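Long-range contacts in FACT complex subunit SPT16 (Ashbya gossypii, PDB 6A8M), which probably acts, as part of the FACT histone chaperone, to reorganise nucleosomes during transcription, replication and repair, and is represented here by its N-terminal, peptidase-like region: residues L254-S259 / A289-R294; R190-F195 / Y298-S303; L185-R190 / I293-Y298; S367-E372 / C394-L399. All coordinates share one frame; numbering follows the deposited sequence. Where two conformers were deposited one is given.

Contact 1: residues L254-S259 / A289-R294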
loop_
_atom_site.group_PDB
_atom_site.type_symbol
_atom_site.label_atom_id
_atom_site.label_comp_id
_atom_site.label_asym_id
_atom_site.label_seq_id
_atom_site.Cartn_x
_atom_site.Cartn_y
_atom_site.Cartn_z
ATOM N N LEU A 254 3.518 11.010 -9.025
ATOM C CA LEU A 254 2.420 11.167 -8.074
ATOM C C LEU A 254 1.143 10.600 -8.691
ATOM O O LEU A 254 0.834 10.889 -9.854
ATOM C CB LEU A 254 2.232 12.640 -7.706
ATOM C CG LEU A 254 1.374 12.872 -6.468
ATOM C CD1 LEU A 254 2.228 12.742 -5.223
ATOM C CD2 LEU A 254 0.692 14.240 -6.535
ATOM N N ASP A 255 0.411 9.792 -7.919
ATOM C CA ASP A 255 -0.842 9.208 -8.392
ATOM C C ASP A 255 -1.757 8.969 -7.185
ATOM O O ASP A 255 -1.359 9.138 -6.034
ATOM C CB ASP A 255 -0.562 7.909 -9.175
ATOM C CG ASP A 255 -1.721 7.479 -10.081
ATOM O OD1 ASP A 255 -2.744 8.186 -10.165
ATOM O OD2 ASP A 255 -1.576 6.415 -10.726
ATOM N N TRP A 256 -2.989 8.563 -7.447
ATOM C CA TRP A 256 -3.864 8.112 -6.371
ATOM C C TRP A 256 -3.523 6.684 -5.960
ATOM O O TRP A 256 -3.209 5.840 -6.802
ATOM C CB TRP A 256 -5.331 8.155 -6.809
ATOM C CG TRP A 256 -5.886 9.527 -6.941
ATOM C CD1 TRP A 256 -6.221 10.174 -8.099
ATOM C CD2 TRP A 256 -6.172 10.439 -5.873
ATOM N NE1 TRP A 256 -6.711 11.422 -7.814
ATOM C CE2 TRP A 256 -6.678 11.618 -6.459
ATOM C CE3 TRP A 256 -6.046 10.377 -4.483
ATOM C CZ2 TRP A 256 -7.062 12.724 -5.706
ATOM C CZ3 TRP A 256 -6.419 11.480 -3.736
ATOM C CH2 TRP A 256 -6.935 12.633 -4.345
ATOM N N ALA A 257 -3.627 6.401 -4.651
ATOM C CA ALA A 257 -3.566 5.013 -4.198
ATOM C C ALA A 257 -4.888 4.284 -4.400
ATOM O O ALA A 257 -4.910 3.045 -4.509
ATOM C CB ALA A 257 -3.169 4.946 -2.723
ATOM N N TYR A 258 -5.983 5.034 -4.426
ATOM C CA TYR A 258 -7.337 4.536 -4.633
ATOM C C TYR A 258 -8.188 5.763 -4.943
ATOM O O TYR A 258 -7.768 6.903 -4.723
ATOM C CB TYR A 258 -7.872 3.764 -3.399
ATOM C CG TYR A 258 -7.947 4.587 -2.140
ATOM C CD1 TYR A 258 -6.845 4.710 -1.288
ATOM C CD2 TYR A 258 -9.117 5.261 -1.798
ATOM C CE1 TYR A 258 -6.923 5.485 -0.139
ATOM C CE2 TYR A 258 -9.205 6.022 -0.654
ATOM C CZ TYR A 258 -8.100 6.133 0.173
ATOM O OH TYR A 258 -8.189 6.915 1.299
ATOM N N SER A 259 -9.385 5.525 -5.456
ATOM C CA SER A 259 -10.296 6.628 -5.732
ATOM C C SER A 259 -10.788 7.228 -4.417
ATOM O O SER A 259 -11.212 6.486 -3.527
ATOM C CB SER A 259 -11.489 6.152 -6.567
ATOM O OG SER A 259 -11.121 5.921 -7.922
ATOM N N ALA A 289 -14.609 11.410 4.782
ATOM C CA ALA A 289 -13.786 11.574 3.596
ATOM C C ALA A 289 -12.481 10.819 3.765
ATOM O O ALA A 289 -11.924 10.770 4.867
ATOM C CB ALA A 289 -13.501 13.053 3.335
ATOM N N SER A 290 -12.012 10.211 2.673
ATOM C CA SER A 290 -10.754 9.468 2.682
ATOM C C SER A 290 -10.019 9.705 1.374
ATOM O O SER A 290 -10.611 9.597 0.299
ATOM C CB SER A 290 -10.963 7.951 2.829
ATOM O OG SER A 290 -11.630 7.592 4.022
ATOM N N CYS A 291 -8.721 9.944 1.457
ATOM C CA CYS A 291 -7.988 9.904 0.214
ATOM C C CYS A 291 -6.582 9.428 0.511
ATOM O O CYS A 291 -6.099 9.505 1.644
ATOM C CB CYS A 291 -8.008 11.250 -0.514
ATOM S SG CYS A 291 -7.159 12.551 0.309
ATOM N N GLY A 292 -5.964 8.874 -0.513
ATOM C CA GLY A 292 -4.654 8.276 -0.352
ATOM C C GLY A 292 -3.866 8.421 -1.625
ATOM O O GLY A 292 -4.393 8.162 -2.704
ATOM N N ILE A 293 -2.597 8.788 -1.498
ATOM C CA ILE A 293 -1.739 9.158 -2.615
ATOM C C ILE A 293 -0.611 8.139 -2.693
ATOM O O ILE A 293 -0.279 7.484 -1.704
ATOM C CB ILE A 293 -1.202 10.588 -2.402
ATOM C CG1 ILE A 293 -2.320 11.604 -2.678
ATOM C CG2 ILE A 293 0.054 10.894 -3.222
ATOM C CD1 ILE A 293 -2.605 11.791 -4.155
ATOM N N ARG A 294 -0.044 7.978 -3.890
ATOM C CA ARG A 294 1.207 7.258 -4.063
ATOM C C ARG A 294 2.248 8.228 -4.601
ATOM O O ARG A 294 1.963 9.025 -5.502
ATOM C CB ARG A 294 1.088 6.057 -5.039
ATOM C CG ARG A 294 0.061 4.988 -4.662
ATOM C CD ARG A 294 0.270 3.702 -5.508
ATOM N NE ARG A 294 0.379 3.999 -6.936
ATOM C CZ ARG A 294 -0.578 3.794 -7.843
ATOM N NH1 ARG A 294 -1.745 3.263 -7.496
ATOM N NH2 ARG A 294 -0.355 4.109 -9.115
HETATM O O HOH W 1 -7.955 8.398 -2.514
#

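Contact 2: residues R190-F195 / Y298-S303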
loop_
_atom_site.group_PDB
_atom_site.type_symbol
_atom_site.label_atom_id
_atom_site.label_comp_id
_atom_site.label_asym_id
_atom_site.label_seq_id
_atom_site.Cartn_x
_atom_site.Cartn_y
_atom_site.Cartn_z
ATOM N N ARG A 190 2.300 14.045 2.456
ATOM C CA ARG A 190 2.017 15.465 2.293
ATOM C C ARG A 190 1.110 15.686 1.092
ATOM O O ARG A 190 0.220 16.535 1.132
ATOM C CB ARG A 190 3.305 16.271 2.153
ATOM C CG ARG A 190 3.056 17.800 2.119
ATOM C CD ARG A 190 2.644 18.307 3.477
ATOM N NE ARG A 190 3.748 18.186 4.430
ATOM C CZ ARG A 190 4.790 19.019 4.493
ATOM N NH1 ARG A 190 4.884 20.056 3.667
ATOM N NH2 ARG A 190 5.746 18.819 5.392
ATOM N N GLY A 191 1.277 14.880 0.040
ATOM C CA GLY A 191 0.307 14.903 -1.046
ATOM C C GLY A 191 -1.100 14.581 -0.575
ATOM O O GLY A 191 -2.056 15.273 -0.923
ATOM N N SER A 192 -1.248 13.530 0.242
ATOM C CA SER A 192 -2.575 13.210 0.770
ATOM C C SER A 192 -3.158 14.388 1.543
ATOM O O SER A 192 -4.352 14.684 1.421
ATOM C CB SER A 192 -2.505 11.971 1.657
ATOM O OG SER A 192 -2.286 10.819 0.864
ATOM N N ASP A 193 -2.339 15.036 2.379
ATOM C CA ASP A 193 -2.750 16.252 3.077
ATOM C C ASP A 193 -3.314 17.293 2.114
ATOM O O ASP A 193 -4.353 17.901 2.386
ATOM C CB ASP A 193 -1.563 16.880 3.814
ATOM C CG ASP A 193 -1.217 16.202 5.129
ATOM O OD1 ASP A 193 -2.004 15.376 5.639
ATOM O OD2 ASP A 193 -0.129 16.539 5.646
ATOM N N LYS A 194 -2.614 17.545 1.000
ATOM C CA LYS A 194 -3.041 18.604 0.086
ATOM C C LYS A 194 -4.400 18.294 -0.518
ATOM O O LYS A 194 -5.229 19.192 -0.688
ATOM C CB LYS A 194 -2.035 18.787 -1.044
ATOM C CG LYS A 194 -0.695 19.306 -0.600
ATOM C CD LYS A 194 -0.856 20.643 0.067
ATOM C CE LYS A 194 0.418 21.410 -0.018
ATOM N NZ LYS A 194 0.195 22.794 0.485
ATOM N N PHE A 195 -4.613 17.041 -0.899
ATOM C CA PHE A 195 -5.885 16.652 -1.494
ATOM C C PHE A 195 -7.003 16.589 -0.462
ATOM O O PHE A 195 -8.153 16.910 -0.791
ATOM C CB PHE A 195 -5.709 15.337 -2.259
ATOM C CG PHE A 195 -5.008 15.541 -3.569
ATOM C CD1 PHE A 195 -5.710 16.053 -4.650
ATOM C CD2 PHE A 195 -3.653 15.323 -3.696
ATOM C CE1 PHE A 195 -5.068 16.320 -5.860
ATOM C CE2 PHE A 195 -3.008 15.581 -4.894
ATOM C CZ PHE A 195 -3.714 16.075 -5.975
ATOM N N TYR A 298 4.930 4.604 -3.310
ATOM C CA TYR A 298 4.743 4.478 -1.862
ATOM C C TYR A 298 3.414 5.111 -1.447
ATOM O O TYR A 298 3.210 6.306 -1.646
ATOM C CB TYR A 298 5.948 5.088 -1.118
ATOM C CG TYR A 298 7.090 4.134 -1.270
ATOM C CD1 TYR A 298 7.957 4.224 -2.373
ATOM C CD2 TYR A 298 7.268 3.096 -0.377
ATOM C CE1 TYR A 298 8.959 3.272 -2.552
ATOM C CE2 TYR A 298 8.305 2.174 -0.534
ATOM C CZ TYR A 298 9.117 2.262 -1.629
ATOM O OH TYR A 298 10.082 1.301 -1.796
ATOM N N CYS A 299 2.525 4.293 -0.861
ATOM C CA CYS A 299 1.174 4.698 -0.480
ATOM C C CYS A 299 1.123 5.413 0.863
ATOM O O CYS A 299 1.851 5.078 1.804
ATOM C CB CYS A 299 0.258 3.487 -0.385
ATOM S SG CYS A 299 0.095 2.576 -1.929
ATOM N N SER A 300 0.187 6.360 0.957
ATOM C CA SER A 300 -0.219 7.004 2.202
ATOM C C SER A 300 -1.744 7.061 2.226
ATOM O O SER A 300 -2.425 6.779 1.228
ATOM C CB SER A 300 0.382 8.412 2.355
ATOM O OG SER A 300 -0.029 9.246 1.279
ATOM N N ASN A 301 -2.285 7.413 3.388
ATOM C CA ASN A 301 -3.729 7.399 3.592
ATOM C C ASN A 301 -4.071 8.458 4.623
ATOM O O ASN A 301 -3.313 8.657 5.576
ATOM C CB ASN A 301 -4.231 6.027 4.083
ATOM C CG ASN A 301 -5.730 5.940 4.063
ATOM O OD1 ASN A 301 -6.332 6.232 3.036
ATOM N ND2 ASN A 301 -6.349 5.593 5.208
ATOM N N ILE A 302 -5.206 9.133 4.427
ATOM C CA ILE A 302 -5.740 10.067 5.419
ATOM C C ILE A 302 -7.257 9.980 5.355
ATOM O O ILE A 302 -7.831 9.917 4.267
ATOM C CB ILE A 302 -5.263 11.518 5.190
ATOM C CG1 ILE A 302 -5.719 12.422 6.357
ATOM C CG2 ILE A 302 -5.695 12.072 3.800
ATOM C CD1 ILE A 302 -5.106 13.848 6.322
ATOM N N SER A 303 -7.901 9.942 6.520
ATOM C CA SER A 303 -9.359 9.975 6.594
ATOM C C SER A 303 -9.750 11.007 7.631
ATOM O O SER A 303 -9.145 11.081 8.704
ATOM C CB SER A 303 -9.988 8.623 6.970
ATOM O OG SER A 303 -9.807 7.663 5.946
#

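Contact 3: residues L185-R190 / I293-Y298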
loop_
_atom_site.group_PDB
_atom_site.type_symbol
_atom_site.label_atom_id
_atom_site.label_comp_id
_atom_site.label_asym_id
_atom_site.label_seq_id
_atom_site.Cartn_x
_atom_site.Cartn_y
_atom_site.Cartn_z
ATOM N N LEU A 185 7.449 8.045 1.440
ATOM C CA LEU A 185 6.214 7.999 2.218
ATOM C C LEU A 185 5.859 9.367 2.796
ATOM O O LEU A 185 4.670 9.701 2.911
ATOM C CB LEU A 185 6.330 6.964 3.351
ATOM C CG LEU A 185 6.291 5.529 2.841
ATOM C CD1 LEU A 185 6.887 4.611 3.912
ATOM C CD2 LEU A 185 4.882 5.096 2.559
ATOM N N GLN A 186 6.856 10.175 3.170
ATOM C CA GLN A 186 6.526 11.516 3.649
ATOM C C GLN A 186 6.037 12.404 2.508
ATOM O O GLN A 186 5.120 13.212 2.691
ATOM C CB GLN A 186 7.727 12.150 4.368
ATOM C CG GLN A 186 7.442 13.570 4.871
ATOM C CD GLN A 186 6.402 13.634 5.985
ATOM O OE1 GLN A 186 6.752 13.646 7.177
ATOM N NE2 GLN A 186 5.115 13.740 5.603
ATOM N N VAL A 187 6.643 12.282 1.322
ATOM C CA VAL A 187 6.165 13.054 0.178
ATOM C C VAL A 187 4.729 12.671 -0.124
ATOM O O VAL A 187 3.850 13.530 -0.253
ATOM C CB VAL A 187 7.062 12.828 -1.053
ATOM C CG1 VAL A 187 6.469 13.524 -2.277
ATOM C CG2 VAL A 187 8.485 13.363 -0.810
ATOM N N SER A 188 4.479 11.365 -0.223
ATOM C CA SER A 188 3.134 10.865 -0.493
ATOM C C SER A 188 2.135 11.393 0.528
ATOM O O SER A 188 1.033 11.841 0.170
ATOM C CB SER A 188 3.153 9.341 -0.464
ATOM O OG SER A 188 1.847 8.846 -0.681
ATOM N N SER A 189 2.493 11.312 1.815
ATOM C CA SER A 189 1.593 11.741 2.879
ATOM C C SER A 189 1.292 13.229 2.783
ATOM O O SER A 189 0.145 13.655 3.001
ATOM C CB SER A 189 2.188 11.417 4.257
ATOM O OG SER A 189 2.252 10.004 4.470
ATOM N N ARG A 190 2.300 14.045 2.456
ATOM C CA ARG A 190 2.017 15.465 2.293
ATOM C C ARG A 190 1.110 15.686 1.092
ATOM O O ARG A 190 0.220 16.535 1.132
ATOM C CB ARG A 190 3.305 16.271 2.153
ATOM C CG ARG A 190 3.056 17.800 2.119
ATOM C CD ARG A 190 2.644 18.307 3.477
ATOM N NE ARG A 190 3.748 18.186 4.430
ATOM C CZ ARG A 190 4.790 19.019 4.493
ATOM N NH1 ARG A 190 4.884 20.056 3.667
ATOM N NH2 ARG A 190 5.746 18.819 5.392
ATOM N N ILE A 293 -2.597 8.788 -1.498
ATOM C CA ILE A 293 -1.739 9.158 -2.615
ATOM C C ILE A 293 -0.611 8.139 -2.693
ATOM O O ILE A 293 -0.279 7.484 -1.704
ATOM C CB ILE A 293 -1.202 10.588 -2.402
ATOM C CG1 ILE A 293 -2.320 11.604 -2.678
ATOM C CG2 ILE A 293 0.054 10.894 -3.222
ATOM C CD1 ILE A 293 -2.605 11.791 -4.155
ATOM N N ARG A 294 -0.044 7.978 -3.890
ATOM C CA ARG A 294 1.207 7.258 -4.063
ATOM C C ARG A 294 2.248 8.228 -4.601
ATOM O O ARG A 294 1.963 9.025 -5.502
ATOM C CB ARG A 294 1.088 6.057 -5.039
ATOM C CG ARG A 294 0.061 4.988 -4.662
ATOM C CD ARG A 294 0.270 3.702 -5.508
ATOM N NE ARG A 294 0.379 3.999 -6.936
ATOM C CZ ARG A 294 -0.578 3.794 -7.843
ATOM N NH1 ARG A 294 -1.745 3.263 -7.496
ATOM N NH2 ARG A 294 -0.355 4.109 -9.115
ATOM N N TYR A 295 3.447 8.183 -4.035
ATOM C CA TYR A 295 4.581 8.871 -4.638
ATOM C C TYR A 295 5.696 7.871 -4.855
ATOM O O TYR A 295 6.164 7.242 -3.896
ATOM C CB TYR A 295 5.089 10.027 -3.788
ATOM C CG TYR A 295 6.181 10.731 -4.509
ATOM C CD1 TYR A 295 5.915 11.445 -5.675
ATOM C CD2 TYR A 295 7.482 10.676 -4.063
ATOM C CE1 TYR A 295 6.938 12.087 -6.360
ATOM C CE2 TYR A 295 8.506 11.324 -4.733
ATOM C CZ TYR A 295 8.227 12.018 -5.889
ATOM O OH TYR A 295 9.241 12.671 -6.565
ATOM N N LYS A 296 6.149 7.762 -6.100
ATOM C CA LYS A 296 7.097 6.716 -6.506
ATOM C C LYS A 296 6.693 5.368 -5.919
ATOM O O LYS A 296 7.527 4.608 -5.411
ATOM C CB LYS A 296 8.519 7.087 -6.120
ATOM C CG LYS A 296 9.026 8.267 -6.935
ATOM C CD LYS A 296 10.504 8.571 -6.655
ATOM C CE LYS A 296 11.433 7.672 -7.457
ATOM N NZ LYS A 296 12.800 8.296 -7.592
ATOM N N ASN A 297 5.396 5.085 -6.005
ATOM C CA ASN A 297 4.698 3.842 -5.665
ATOM C C ASN A 297 4.487 3.669 -4.159
ATOM O O ASN A 297 3.859 2.670 -3.768
ATOM C CB ASN A 297 5.392 2.590 -6.226
ATOM C CG ASN A 297 5.636 2.686 -7.739
ATOM O OD1 ASN A 297 6.764 2.550 -8.218
ATOM N ND2 ASN A 297 4.580 2.952 -8.477
ATOM N N TYR A 298 4.930 4.604 -3.310
ATOM C CA TYR A 298 4.743 4.478 -1.862
ATOM C C TYR A 298 3.414 5.111 -1.447
ATOM O O TYR A 298 3.210 6.306 -1.646
ATOM C CB TYR A 298 5.948 5.088 -1.118
ATOM C CG TYR A 298 7.090 4.134 -1.270
ATOM C CD1 TYR A 298 7.957 4.224 -2.373
ATOM C CD2 TYR A 298 7.268 3.096 -0.377
ATOM C CE1 TYR A 298 8.959 3.272 -2.552
ATOM C CE2 TYR A 298 8.305 2.174 -0.534
ATOM C CZ TYR A 298 9.117 2.262 -1.629
ATOM O OH TYR A 298 10.082 1.301 -1.796
#

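Contact 4: residues S367-E372 / C394-L399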
loop_
_atom_site.group_PDB
_atom_site.type_symbol
_atom_site.label_atom_id
_atom_site.label_comp_id
_atom_site.label_asym_id
_atom_site.label_seq_id
_atom_site.Cartn_x
_atom_site.Cartn_y
_atom_site.Cartn_z
ATOM N N SER A 367 -3.566 -1.100 8.833
ATOM C CA SER A 367 -2.627 -2.123 8.397
ATOM C C SER A 367 -1.256 -1.511 8.178
ATOM O O SER A 367 -1.096 -0.292 8.112
ATOM C CB SER A 367 -3.092 -2.784 7.102
ATOM O OG SER A 367 -2.842 -1.934 5.999
ATOM N N LEU A 368 -0.260 -2.392 8.064
ATOM C CA LEU A 368 0.985 -2.005 7.417
ATOM C C LEU A 368 0.689 -1.474 6.016
ATOM O O LEU A 368 -0.207 -1.971 5.326
ATOM C CB LEU A 368 1.923 -3.216 7.363
ATOM C CG LEU A 368 3.436 -3.059 7.289
ATOM C CD1 LEU A 368 4.014 -2.339 8.496
ATOM C CD2 LEU A 368 4.034 -4.479 7.174
ATOM N N MET A 369 1.460 -0.469 5.594
ATOM C CA MET A 369 1.272 0.185 4.303
ATOM C C MET A 369 2.645 0.494 3.714
ATOM O O MET A 369 3.617 0.681 4.448
ATOM C CB MET A 369 0.431 1.473 4.468
ATOM C CG MET A 369 0.121 2.256 3.186
ATOM S SD MET A 369 -1.079 3.550 3.535
ATOM C CE MET A 369 -0.188 4.439 4.812
ATOM N N GLY A 370 2.719 0.531 2.385
ATOM C CA GLY A 370 3.976 0.864 1.719
ATOM C C GLY A 370 3.784 0.830 0.219
ATOM O O GLY A 370 2.923 1.543 -0.311
ATOM N N LEU A 371 4.558 -0.017 -0.476
ATOM C CA LEU A 371 4.287 -0.270 -1.889
ATOM C C LEU A 371 2.922 -0.909 -2.081
ATOM O O LEU A 371 2.273 -0.689 -3.112
ATOM C CB LEU A 371 5.384 -1.165 -2.476
ATOM C CG LEU A 371 6.783 -0.540 -2.536
ATOM C CD1 LEU A 371 7.863 -1.571 -2.863
ATOM C CD2 LEU A 371 6.801 0.569 -3.603
ATOM N N GLU A 372 2.477 -1.706 -1.113
ATOM C CA GLU A 372 1.120 -2.242 -1.084
ATOM C C GLU A 372 0.274 -1.326 -0.212
ATOM O O GLU A 372 0.672 -1.001 0.914
ATOM C CB GLU A 372 1.119 -3.663 -0.523
ATOM C CG GLU A 372 -0.168 -4.440 -0.688
ATOM C CD GLU A 372 0.038 -5.920 -0.391
ATOM O OE1 GLU A 372 -0.786 -6.737 -0.823
ATOM O OE2 GLU A 372 1.034 -6.260 0.272
ATOM N N CYS A 394 5.754 1.395 8.461
ATOM C CA CYS A 394 4.824 2.486 8.222
ATOM C C CYS A 394 3.414 1.925 8.264
ATOM O O CYS A 394 3.133 0.917 7.608
ATOM C CB CYS A 394 5.086 3.134 6.863
ATOM S SG CYS A 394 4.050 4.577 6.527
ATOM N N PHE A 395 2.527 2.583 9.012
ATOM C CA PHE A 395 1.156 2.103 9.152
ATOM C C PHE A 395 0.144 3.109 8.628
ATOM O O PHE A 395 0.332 4.332 8.695
ATOM C CB PHE A 395 0.817 1.782 10.627
ATOM C CG PHE A 395 1.606 0.647 11.170
ATOM C CD1 PHE A 395 1.127 -0.656 11.064
ATOM C CD2 PHE A 395 2.859 0.873 11.719
ATOM C CE1 PHE A 395 1.885 -1.717 11.530
ATOM C CE2 PHE A 395 3.613 -0.181 12.199
ATOM C CZ PHE A 395 3.122 -1.476 12.089
ATOM N N ASN A 396 -0.943 2.554 8.090
ATOM C CA ASN A 396 -2.220 3.244 7.945
ATOM C C ASN A 396 -3.006 2.957 9.220
ATOM O O ASN A 396 -3.487 1.843 9.412
ATOM C CB ASN A 396 -2.927 2.718 6.701
ATOM C CG ASN A 396 -4.340 3.226 6.558
ATOM O OD1 ASN A 396 -4.705 4.236 7.148
ATOM N ND2 ASN A 396 -5.132 2.534 5.740
ATOM N N ILE A 397 -3.084 3.934 10.122
ATOM C CA ILE A 397 -3.870 3.778 11.345
ATOM C C ILE A 397 -5.234 4.372 11.035
ATOM O O ILE A 397 -5.376 5.596 10.931
ATOM C CB ILE A 397 -3.202 4.476 12.542
ATOM C CG1 ILE A 397 -1.785 3.940 12.759
ATOM C CG2 ILE A 397 -4.037 4.322 13.806
ATOM C CD1 ILE A 397 -1.749 2.448 13.134
ATOM N N SER A 398 -6.234 3.500 10.855
ATOM C CA SER A 398 -7.541 3.912 10.351
ATOM C C SER A 398 -8.589 3.307 11.265
ATOM O O SER A 398 -8.642 2.081 11.431
ATOM C CB SER A 398 -7.751 3.435 8.907
ATOM O OG SER A 398 -9.110 3.614 8.513
ATOM N N LEU A 399 -9.424 4.146 11.850
ATOM C CA LEU A 399 -10.441 3.612 12.735
ATOM C C LEU A 399 -11.780 4.259 12.461
ATOM O O LEU A 399 -11.871 5.390 11.997
ATOM C CB LEU A 399 -10.091 3.767 14.202
ATOM C CG LEU A 399 -9.310 4.977 14.677
ATOM C CD1 LEU A 399 -9.657 5.279 16.106
ATOM C CD2 LEU A 399 -7.844 4.665 14.590
HETATM O O HOH W 2 -3.895 0.129 4.386
HETATM O O HOH W 3 5.822 -0.414 6.235
#

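Contact 1: residues L254-S259 / A289-R294
Asp255 and Arg294 face each other as an antiparallel hydrogen-bonded pair. Asp255 N donates to Arg294 O at 3.0 Å, in the carbonyl plane. Arg294 N returns a bond of 2.8 Å to Asp255 O, nearly straight at 175°. A salt bridge joins the same residues, with Asp255 OD2 3.1 Å from Arg294 NH2. The other carboxylate oxygen, Asp255 OD1, takes a weak bond from Trp256 N. The two side chains run alongside each other, but their carboxylate and guanidinium planes stand 79° apart. The bend of Arg294 at chi3 (-49°) brings one guanidinium face over Trp256 O, while Arg294 CG rests on Ala257. Ala257 N reaches Gly292 O at 2.7 Å, from above the carbonyl plane.

On the other face of the strand, Ile293 CD1 lies over the indole of Trp256, 4.1 Å from the centroid of the six-membered ring. Gly292 O sits at the edge of that ring, in its plane. Leu254 CD1 presses on Ile293 CG2 at 3.5 Å, a tight carbon pair. The Tyr258 ring slides past the backbone at Gly292, where a beta carbon would collide with Tyr258 CE1. A water accepts from Gly292 N and donates to Tyr258 O.

Glu223, Asn301 and Tyr46 form a second shell. Trp256 NE1 is bound to Glu223 O, and Tyr258 OH to Asn301 OD1. Tyr46, from the N-terminal lobe, bonds Ala257 O. Strand 254-256 thus flanks strand 285-295, which pairs along its other edge with strand 298-308, while helix 179-208 packs on Ile293 through Ser188 and Phe195.

Contact 2: residues R190-F195 / Y298-S303
Ser192 and Ser300 meet hydroxyl to hydroxyl, the one hydrogen bond across this contact. Ser192 OG and Ser300 OG are 2.8 Å apart, and either could be the donor. Ser300 OG sits between its own backbone N and carbonyl carbon (chi1 60°), which turns it to the helix. It also bonds Ser188 OG, one turn earlier on the same helix. Ser192 OG in turn takes a weak bond from Ile293 N. The buried hydroxyls therefore form a short chain that satisfies them between helix and strand.

The apolar part belongs to Ile302. Its CG2 branch lies 3.8 Å from Ser192 CB and equally near the helix backbone at Ser192 O. The other branch is extended, with CG1 opposite the backbone N (chi1 -173°). This carries Ile302 CD1 to within 3.5 Å of Asp193 OD1, and the two side chains cross at about a right angle. That touch is packing only. The carboxylate of Asp193 is used by the backbone: OD1 takes Tyr434 N and OD2 takes Asn433 N. Ile302 also packs on Cys291 and Met196.

Asn301 points away from the helix, and its amide is engaged by Tyr258 OH and Asn396 OD1. Sequence around it resembles the family motif in which M24 enzymes carry a metal-binding aspartate, so Asn301 probably takes that aspartate's place. Helix 179-208 covering the curved sheet of strands 285-295 and 298-308 is consistent with the pita-bread fold of the M24 family, to which this protein belongs.

Contact 3: residues L185-R190 / I293-Y298
Ser188 is the tight point of this contact. Its OG lies 2.7 Å from Ile293 O and 3.0 Å from Tyr298 O, and Ser300 OG is a further hydrogen-bond partner. The hydroxyl is directed to the strand because OG stands opposite the backbone N (chi1 178°). Beside it, Ile293 CB packs 3.6 Å from Ser188 O.

Val187 closes over the Tyr295 ring. Its CG1 is 3.7 Å from the ring centroid and 20° off the normal, a CH-pi contact. Lys296 CG covers the opposite face of the same ring, and Tyr295 OH takes Asp250 N. With an alanine here instead of Tyr295, Val187 CG1 would probably lose its aromatic partner and Asp250 N this hydrogen-bond partner.

The strand segment ends in a type I' turn from Tyr295 to Tyr298. Tyr295 N to Tyr298 O and Tyr298 N to Tyr295 O close it as a two-residue beta hairpin, joining strands 285-295 and 298-308 of the M24 pita-bread fold. Helix segment 185-190 runs obliquely against strand 293-295, closer to antiparallel than to perpendicular. The axes of these two segments come within 6.9 Å, with their N-to-C directions 144° apart.

Leu185 CD2 makes one apolar touch with Tyr298 CB at 3.8 Å, the side chains crossing at about a right angle, and Tyr298 OH is bound to Glu181. The looser, solvent side lies at Arg294 and Lys296. Arg294, partly exposed, points away from the helix. Lys296, also partly exposed, reaches Glu247 in a salt bridge and makes a cation-pi contact with Tyr253.

Contact 4: residues S367-E372 / C394-L399
Ser367 and Asn396 form an antiparallel hydrogen-bonded pair. Ser367 N gives to Asn396 O at 3.0 Å. Asn396 N returns a bond of 2.9 Å to Ser367 O, nearly along the C=O axis (175°). Beyond Leu368, Met369 N reaches Cys394 O at 3.0 Å.

Waters and side chains serve other polar atoms. One water donates to Ser367 OG and accepts from Asn396 ND2. Ser367 OG itself donates to Leu368 O at 2.7 Å, from above the carbonyl plane. Asn396 OD1 is bound to Asn301 ND2. A second water accepts from Cys394 N and lies 3.0 Å from Met369 O.

Leu368 CD1 rests over one face of the Phe395 ring, 4.0 Å from its centroid. Phe378 meets this ring edge-to-face. A serine instead of Phe395 would probably open a gap beside Leu368 and Phe378. On the other side of the pair, Met369 bends at chi3 (57°), which sets its CE 3.7 Å from Asn396 CB.

Strand 394-405 lies between strands 364-368 and 412-424. Helix 312-332 packs on Ile397 and Leu399, and Met369 and Cys394 touch Thr420 of strand 412-424.

In the fold
Contacts 1, 2 and 3 share one hairpin, strands 285-295 and 298-308. Contact 1 adds strand 254-256 at its edge; contacts 2 and 3 lay successive turns of helix 179-208 on it. Their centres are close: about 6 Å between contacts 1 and 2, and about 7 Å between contacts 2 and 3. Contact 4 belongs to another sheet, its centre about 12 Å from that of contact 2. Cys299 N to Gly370 O at 2.8 Å and Asn301 ND2 to Asn396 OD1 at 2.9 Å link the two. Asn301 thus joins contacts 1, 2 and 4. It probably marks the region where catalytic M24 relatives hold metal.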